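Local coordinates for aromatic-amino-acid:2-oxoglutarate transaminase (Candida albicans, PDB 6HND), which probably transfers amino groups from aromatic amino acids, and perhaps 2-aminoadipate, to 2-oxo acids with the help of pyridoxal 5'-phosphate, at residues 258-263 and 320-325; 153-158 and 326-331; 285-290 and 401-406. All blocks are in the same frame, centred on the assembly; numbering follows the deposited sequence.

Interaction 1. Residues 258-263 and 320-325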
# COMPACT_ATOMS: atom_id res chain seq x y z
N GLN B 258 8.03 -10.23 27.52
CA GLN B 258 8.59 -9.34 28.57
C GLN B 258 7.51 -9.15 29.63
O GLN B 258 6.37 -8.82 29.24
CB GLN B 258 9.04 -8.00 27.98
CG GLN B 258 10.25 -8.09 27.07
CD GLN B 258 10.50 -6.79 26.35
OE1 GLN B 258 9.96 -5.74 26.70
NE2 GLN B 258 11.35 -6.84 25.34
N SER B 259 7.87 -9.38 30.89
CA SER B 259 7.04 -9.07 32.09
C SER B 259 6.76 -7.56 32.14
O SER B 259 7.54 -6.77 31.54
CB SER B 259 7.73 -9.51 33.35
OG SER B 259 8.81 -8.63 33.66
N LEU B 260 5.72 -7.17 32.87
CA LEU B 260 5.45 -5.74 33.15
C LEU B 260 6.69 -5.11 33.79
O LEU B 260 7.10 -4.05 33.31
CB LEU B 260 4.22 -5.62 34.05
CG LEU B 260 3.88 -4.20 34.51
CD1 LEU B 260 3.75 -3.23 33.33
CD2 LEU B 260 2.61 -4.23 35.37
N GLU B 261 7.34 -5.77 34.75
CA GLU B 261 8.45 -5.13 35.49
C GLU B 261 9.68 -4.98 34.57
O GLU B 261 10.38 -3.95 34.65
CB GLU B 261 8.64 -5.84 36.85
CG GLU B 261 9.62 -6.99 36.87
CD GLU B 261 9.90 -7.50 38.28
OE1 GLU B 261 11.06 -7.86 38.57
OE2 GLU B 261 8.93 -7.52 39.10
N PHE B 262 9.89 -5.94 33.66
CA PHE B 262 10.95 -5.87 32.61
C PHE B 262 10.69 -4.66 31.69
O PHE B 262 11.61 -3.89 31.41
CB PHE B 262 11.02 -7.20 31.87
CG PHE B 262 12.20 -7.32 30.94
CD1 PHE B 262 12.20 -6.69 29.70
CD2 PHE B 262 13.32 -8.04 31.32
CE1 PHE B 262 13.29 -6.81 28.84
CE2 PHE B 262 14.41 -8.14 30.47
CZ PHE B 262 14.40 -7.52 29.24
N ARG B 263 9.44 -4.47 31.25
CA ARG B 263 9.07 -3.33 30.38
C ARG B 263 9.31 -1.99 31.09
O ARG B 263 9.74 -1.04 30.42
CB ARG B 263 7.61 -3.43 29.93
CG ARG B 263 7.34 -4.60 29.00
CD ARG B 263 5.86 -4.98 29.02
NE ARG B 263 5.73 -6.31 28.47
CZ ARG B 263 5.31 -6.59 27.24
NH1 ARG B 263 4.88 -5.63 26.43
NH2 ARG B 263 5.27 -7.85 26.85
N LEU B 320 -3.52 -10.49 29.53
CA LEU B 320 -2.88 -9.51 28.61
C LEU B 320 -1.69 -8.85 29.30
O LEU B 320 -1.87 -8.32 30.36
CB LEU B 320 -3.95 -8.50 28.19
CG LEU B 320 -3.74 -7.87 26.81
CD1 LEU B 320 -3.71 -8.96 25.74
CD2 LEU B 320 -4.83 -6.85 26.52
N THR B 321 -0.50 -8.92 28.74
CA THR B 321 0.65 -8.17 29.29
C THR B 321 0.58 -6.74 28.76
O THR B 321 0.37 -6.57 27.57
CB THR B 321 1.99 -8.82 28.96
OG1 THR B 321 1.87 -10.22 29.25
CG2 THR B 321 3.11 -8.13 29.71
N PRO B 322 0.72 -5.69 29.62
CA PRO B 322 0.68 -4.31 29.19
C PRO B 322 1.64 -3.95 28.05
O PRO B 322 2.75 -4.47 28.04
CB PRO B 322 1.08 -3.53 30.44
CG PRO B 322 0.55 -4.38 31.57
CD PRO B 322 0.82 -5.78 31.09
N SER B 323 1.16 -3.08 27.15
CA SER B 323 1.92 -2.41 26.07
C SER B 323 2.84 -1.35 26.69
O SER B 323 2.46 -0.75 27.72
CB SER B 323 0.97 -1.80 25.04
OG SER B 323 1.63 -0.87 24.16
N TYR B 324 3.98 -1.11 26.04
CA TYR B 324 4.83 0.09 26.26
C TYR B 324 4.00 1.39 26.21
O TYR B 324 4.45 2.37 26.82
CB TYR B 324 6.02 0.07 25.30
CG TYR B 324 7.14 -0.83 25.76
CD1 TYR B 324 8.09 -0.38 26.67
CD2 TYR B 324 7.24 -2.15 25.34
CE1 TYR B 324 9.13 -1.18 27.10
CE2 TYR B 324 8.27 -2.97 25.76
CZ TYR B 324 9.22 -2.49 26.66
OH TYR B 324 10.22 -3.28 27.12
N LEU B 325 2.87 1.42 25.51
CA LEU B 325 1.97 2.62 25.45
C LEU B 325 1.52 2.96 26.88
O LEU B 325 1.30 4.16 27.17
CB LEU B 325 0.74 2.33 24.59
CG LEU B 325 0.90 2.25 23.06
CD1 LEU B 325 -0.44 1.96 22.40
CD2 LEU B 325 1.53 3.50 22.46
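R263 and Y324 form the tight side of this contact. The aliphatic part of R263 lies over one face of the Y324 ring. Its CB sits 4.2 Å from the centroid of that ring, 27° off the normal, which is a CH-pi contact. At the ring edge, in its plane, the Y324 hydroxyl donates to Q258 OE1. The distance from Y324 OH to Q258 OE1 is 2.5 Å. The Q258 amide stands almost perpendicular to the ring, with 89° between the planes. The R263 chain leaves with CG beside its backbone N (chi1 -67°) and then runs extended. This carries the guanidinium back to the start of its own helix. There NE and NH2 grip one atom, Q258 O, side-on. NH2 lies in the carbonyl plane on a lone pair, 2.8 Å from Q258 O, whereas NE comes from above that plane. T321 CG2 covers one guanidinium face and lies 3.4 Å from R263 NE. R263 NH2 also bonds T249, and R263 NH1 has a long, weak ion pair with E279. The buried S323 OG bonds E279 OE1 and accepts from L325 N in an ST turn.

The other side is looser. L260 is exposed and reaches P322 through a single methyl, with L260 CD1 3.8 Å from P322 CG. S259 faces away from the loop and caps the helix, its OG accepting from F262 N.

The contact therefore sets the N-terminal end of helix 260-272 against the loop that leads into strand 333-338. Its chemistry implies a buried arginine whose charge is probably eased by Q258 O, T249 OG1 and, weakly, the E279 carboxylate. Q258 is held through both its main-chain and side-chain oxygens, which probably restricts the turn before the helix.

Interaction 2. Residues 153-158 and 326-331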
# COMPACT_ATOMS: atom_id res chain seq x y z
N PRO B 153 -2.89 4.26 26.27
CA PRO B 153 -1.69 5.07 26.51
C PRO B 153 -1.80 5.91 27.80
O PRO B 153 -2.89 6.32 28.17
CB PRO B 153 -1.61 5.96 25.27
CG PRO B 153 -2.35 5.18 24.20
CD PRO B 153 -3.49 4.54 24.96
N ASN B 154 -0.68 6.13 28.47
CA ASN B 154 -0.63 6.88 29.74
C ASN B 154 -0.43 8.37 29.45
O ASN B 154 0.39 8.98 30.15
CB ASN B 154 0.48 6.32 30.64
CG ASN B 154 0.37 6.77 32.09
OD1 ASN B 154 -0.72 7.06 32.55
ND2 ASN B 154 1.49 6.86 32.78
N TYR B 155 -1.09 8.90 28.41
CA TYR B 155 -1.06 10.35 28.02
C TYR B 155 -2.18 10.54 27.01
O TYR B 155 -2.74 9.51 26.55
CB TYR B 155 0.31 10.80 27.49
CG TYR B 155 0.66 10.29 26.10
CD1 TYR B 155 1.11 8.99 25.91
CD2 TYR B 155 0.48 11.08 24.97
CE1 TYR B 155 1.37 8.47 24.66
CE2 TYR B 155 0.78 10.59 23.71
CZ TYR B 155 1.23 9.28 23.55
OH TYR B 155 1.48 8.79 22.30
N ASP B 156 -2.50 11.79 26.66
CA ASP B 156 -3.78 12.15 26.00
C ASP B 156 -3.60 12.47 24.50
O ASP B 156 -4.59 12.32 23.75
CB ASP B 156 -4.45 13.30 26.76
CG ASP B 156 -4.96 12.92 28.15
OD1 ASP B 156 -5.20 11.69 28.38
OD2 ASP B 156 -5.12 13.84 29.00
N ASP B 157 -2.39 12.84 24.08
CA ASP B 157 -2.08 13.43 22.75
C ASP B 157 -1.60 12.35 21.76
O ASP B 157 -0.62 12.60 21.02
CB ASP B 157 -1.05 14.56 22.89
CG ASP B 157 -1.70 15.85 23.37
OD1 ASP B 157 -2.89 16.08 23.03
OD2 ASP B 157 -1.02 16.59 24.09
N TRP B 158 -2.27 11.21 21.75
CA TRP B 158 -1.97 10.07 20.85
C TRP B 158 -3.04 10.01 19.76
O TRP B 158 -4.13 10.62 19.95
CB TRP B 158 -1.90 8.75 21.62
CG TRP B 158 -3.17 8.33 22.31
CD1 TRP B 158 -3.51 8.65 23.59
CD2 TRP B 158 -4.17 7.40 21.85
NE1 TRP B 158 -4.67 8.01 23.95
CE2 TRP B 158 -5.10 7.24 22.91
CE3 TRP B 158 -4.38 6.69 20.66
CZ2 TRP B 158 -6.24 6.44 22.81
CZ3 TRP B 158 -5.52 5.92 20.54
CH2 TRP B 158 -6.43 5.80 21.60
N GLU B 326 1.34 1.93 27.70
CA GLU B 326 0.73 2.05 29.04
C GLU B 326 1.76 2.69 29.98
O GLU B 326 1.33 3.22 30.98
CB GLU B 326 0.21 0.69 29.52
CG GLU B 326 -0.98 0.26 28.69
CD GLU B 326 -1.46 -1.17 28.89
OE1 GLU B 326 -1.98 -1.44 29.95
OE2 GLU B 326 -1.33 -1.99 27.96
N LEU B 327 3.05 2.65 29.63
CA LEU B 327 4.15 3.26 30.41
C LEU B 327 4.47 4.66 29.89
O LEU B 327 5.01 5.46 30.66
CB LEU B 327 5.39 2.37 30.27
CG LEU B 327 5.17 0.92 30.71
CD1 LEU B 327 6.48 0.16 30.67
CD2 LEU B 327 4.57 0.87 32.11
N ASP B 328 4.18 4.90 28.61
CA ASP B 328 4.60 6.11 27.86
C ASP B 328 3.77 7.30 28.36
O ASP B 328 2.53 7.19 28.44
CB ASP B 328 4.44 5.88 26.35
CG ASP B 328 5.11 6.93 25.47
OD1 ASP B 328 6.01 7.65 25.99
OD2 ASP B 328 4.75 6.96 24.28
N THR B 329 4.46 8.38 28.71
CA THR B 329 3.87 9.69 29.12
C THR B 329 4.13 10.77 28.06
O THR B 329 3.43 11.80 28.12
CB THR B 329 4.39 10.09 30.50
OG1 THR B 329 5.82 10.13 30.47
CG2 THR B 329 3.93 9.14 31.58
N THR B 330 5.06 10.57 27.10
CA THR B 330 5.58 11.64 26.21
C THR B 330 5.41 11.32 24.72
O THR B 330 5.63 12.22 23.93
CB THR B 330 7.07 11.87 26.48
OG1 THR B 330 7.75 10.67 26.10
CG2 THR B 330 7.34 12.24 27.92
N GLY B 331 5.03 10.10 24.35
CA GLY B 331 4.86 9.72 22.94
C GLY B 331 6.16 9.18 22.36
O GLY B 331 6.36 9.31 21.15
O HOH W 1 2.71 6.61 22.47
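D328 OD2 is gripped by a water, which joins it to Y155 OH, and by the backbone N of V333. The water accepts from Y155 OH at 2.5 Å and donates to D328 OD2 at 2.7 Å. The other carboxylate oxygen, D328 OD1, accepts from T330 N at 3.3 Å, which closes an Asx turn. The T330 N-H meets OD1 from above the carboxylate plane. Y267 OH and R332 N bond OD1 as well, and G331 N adds a weak bond. D328 is thus a buried carboxylate surrounded by donors, which would probably favour its charged form.

Y155 lies along this turn. Its CG sits between the backbone N and the carbonyl carbon (chi1 73°), which folds the ring against the 328-331 backbone. D328 O is at the ring edge, 3.4 Å from Y155 CD1. G331 N lies over one face, offset toward the rim, and G331 CA is 3.6 Å from Y155 OH. G331 has positive phi, a backbone shape that suits glycine.

N154 takes the exposed side. Its CB fits between two carbonyls, 3.1 Å from D328 O and 3.2 Å from E326 O. Its amide runs beside T329, with N154 ND2 3.5 Å from T329 CG2. E326 points away from this segment and bonds H151.

The two loops precede strands 158-163 and 333-338. Strand 350-355 lies between these strands in the seven-stranded mixed sheet. Such a sheet is the core of the large domain in class I, fold-type I aminotransferases. The contact joins the loops that lead into two of its strands, with the D328 Asx turn packed against Y155.

Interaction 3. Residues 285-290 and 401-406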
# COMPACT_ATOMS: atom_id res chain seq x y z
N TYR B 285 -2.24 -10.69 21.66
CA TYR B 285 -3.62 -10.94 22.16
C TYR B 285 -3.81 -12.44 22.32
O TYR B 285 -4.66 -12.84 23.13
CB TYR B 285 -4.69 -10.30 21.27
CG TYR B 285 -4.59 -8.81 21.20
CD1 TYR B 285 -4.93 -8.04 22.29
CD2 TYR B 285 -4.16 -8.16 20.05
CE1 TYR B 285 -4.84 -6.67 22.27
CE2 TYR B 285 -4.07 -6.77 20.02
CZ TYR B 285 -4.40 -6.02 21.14
OH TYR B 285 -4.31 -4.67 21.17
N LEU B 286 -3.02 -13.25 21.61
CA LEU B 286 -3.09 -14.74 21.68
C LEU B 286 -2.23 -15.21 22.86
O LEU B 286 -1.14 -15.70 22.63
CB LEU B 286 -2.64 -15.32 20.35
CG LEU B 286 -3.41 -14.80 19.14
CD1 LEU B 286 -2.79 -15.30 17.84
CD2 LEU B 286 -4.90 -15.16 19.21
N THR B 287 -2.72 -14.99 24.09
CA THR B 287 -2.01 -15.34 25.35
C THR B 287 -2.21 -16.84 25.55
O THR B 287 -3.32 -17.32 25.29
CB THR B 287 -2.51 -14.49 26.54
OG1 THR B 287 -3.91 -14.73 26.68
CG2 THR B 287 -2.26 -13.01 26.35
N LEU B 288 -1.16 -17.56 25.96
CA LEU B 288 -1.19 -19.04 26.06
C LEU B 288 -0.84 -19.44 27.48
O LEU B 288 0.23 -19.07 27.97
CB LEU B 288 -0.17 -19.63 25.07
CG LEU B 288 -0.23 -19.09 23.64
CD1 LEU B 288 0.91 -19.65 22.82
CD2 LEU B 288 -1.56 -19.40 22.99
N PRO B 289 -1.72 -20.19 28.19
CA PRO B 289 -1.38 -20.72 29.51
C PRO B 289 -0.20 -21.69 29.41
O PRO B 289 0.01 -22.28 28.33
CB PRO B 289 -2.62 -21.46 30.03
CG PRO B 289 -3.69 -21.31 28.95
CD PRO B 289 -3.05 -20.61 27.76
N LYS B 290 0.57 -21.82 30.50
CA LYS B 290 1.80 -22.67 30.50
C LYS B 290 1.40 -24.13 30.24
O LYS B 290 0.25 -24.54 30.54
CB LYS B 290 2.66 -22.42 31.75
CG LYS B 290 2.27 -23.11 33.04
CD LYS B 290 3.50 -23.32 33.94
CE LYS B 290 3.22 -23.08 35.42
NZ LYS B 290 2.21 -24.01 35.96
N LYS B 401 -11.75 -16.97 21.19
CA LYS B 401 -11.99 -18.27 20.49
C LYS B 401 -10.70 -18.72 19.80
O LYS B 401 -10.33 -19.92 19.92
CB LYS B 401 -13.12 -18.20 19.46
CG LYS B 401 -14.52 -18.01 20.02
CD LYS B 401 -15.55 -18.10 18.95
CE LYS B 401 -16.97 -18.06 19.47
NZ LYS B 401 -17.24 -16.79 20.17
N MET B 402 -10.03 -17.79 19.12
CA MET B 402 -8.75 -18.08 18.41
C MET B 402 -7.69 -18.49 19.43
O MET B 402 -6.91 -19.39 19.13
CB MET B 402 -8.23 -16.87 17.62
CG MET B 402 -9.22 -16.31 16.61
SD MET B 402 -8.52 -16.30 14.95
CE MET B 402 -6.91 -15.58 15.25
N ARG B 403 -7.66 -17.81 20.58
CA ARG B 403 -6.73 -18.10 21.71
C ARG B 403 -6.77 -19.59 22.06
O ARG B 403 -5.65 -20.21 22.18
CB ARG B 403 -7.09 -17.23 22.91
CG ARG B 403 -6.25 -17.50 24.14
CD ARG B 403 -6.54 -16.53 25.26
NE ARG B 403 -5.89 -17.01 26.46
CZ ARG B 403 -6.34 -18.00 27.24
NH1 ARG B 403 -7.48 -18.64 26.97
NH2 ARG B 403 -5.64 -18.35 28.30
N LEU B 404 -7.98 -20.14 22.21
CA LEU B 404 -8.25 -21.53 22.65
C LEU B 404 -7.64 -22.49 21.64
O LEU B 404 -7.05 -23.49 22.10
CB LEU B 404 -9.75 -21.81 22.75
CG LEU B 404 -10.42 -21.36 24.03
CD1 LEU B 404 -11.86 -21.83 24.05
CD2 LEU B 404 -9.65 -21.86 25.25
N ASN B 405 -7.85 -22.24 20.35
CA ASN B 405 -7.27 -23.08 19.26
C ASN B 405 -5.74 -23.10 19.39
O ASN B 405 -5.14 -24.19 19.41
CB ASN B 405 -7.59 -22.54 17.86
CG ASN B 405 -8.65 -23.33 17.13
OD1 ASN B 405 -8.34 -24.21 16.33
ND2 ASN B 405 -9.91 -22.97 17.37
N TYR B 406 -5.15 -21.90 19.42
CA TYR B 406 -3.68 -21.67 19.49
C TYR B 406 -3.14 -22.35 20.75
O TYR B 406 -2.08 -23.00 20.65
CB TYR B 406 -3.37 -20.17 19.40
CG TYR B 406 -3.26 -19.67 17.99
CD1 TYR B 406 -2.12 -19.90 17.24
CD2 TYR B 406 -4.29 -18.99 17.36
CE1 TYR B 406 -2.00 -19.46 15.93
CE2 TYR B 406 -4.19 -18.54 16.06
CZ TYR B 406 -3.04 -18.76 15.34
OH TYR B 406 -2.90 -18.33 14.06
O HOH W 2 -3.65 -16.76 28.76
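R403 reaches out from helix 392-418 and crosses T287 obliquely. Its chain is extended, with CG anti to the backbone N (chi1 177°), which carries the guanidinium out from the helix to T287 and P289. R403 NE comes to 2.8 Å from T287 O and 3.0 Å from T287 OG1. The T287 hydroxyl lies at the guanidinium edge, in its plane. A water in the same plane accepts from R403 NH2 at 2.6 Å and lies 2.9 Å from T287 OG1. P289 meets the end of the arginine from the opposite direction, its CD 3.5 Å from R403 NH2.

L286 is the second main residue. It is the centre of an inverse gamma turn, and its two methyls part over the helix. CD1 sits over one face of the Y406 ring, 4.1 Å from the centroid and 18° off the normal, a CH-pi contact. CD2 packs on M402 CB at 4.1 Å.

Y406 is the third. Its ring takes L286 CD1, while L288 CD2 rests against its CB at 4.1 Å. The ring also stacks with F50 of the second subunit, and M402 packs on that same F50. Through Y406 and M402 the contact borders the second subunit.

The loop follows closely on Y283, which binds pyridoxal 5'-phosphate. Apolar side chains at one end and an arginine with a water at the other hold it to the helix. The water accepts from R403 NH2, and the T287 oxygens lie close to NE. The charge is therefore probably eased by neutral oxygens, with no carboxylate from either segment taking part.

Interactions 1 and 2 are continuous along residues 320-331. Their centres are 14 Å apart, and L325 O lies 3.1 Å from N154 N, a probable hydrogen bond. Interaction 1 is nested within the chain loop closed by interaction 2. The centre of interaction 3 is 18 Å from that of interaction 1, and their segments alternate along the chain. They touch where L320 CD1 packs on Y285 CD1 at 3.8 Å. Interactions 2 and 3 do not meet, with nearest atoms about 8 Å apart. The cofactor is about 12 Å from the Q258 side chain and about 10 Å from that of L286. Interaction 2 lies away from the cofactor site.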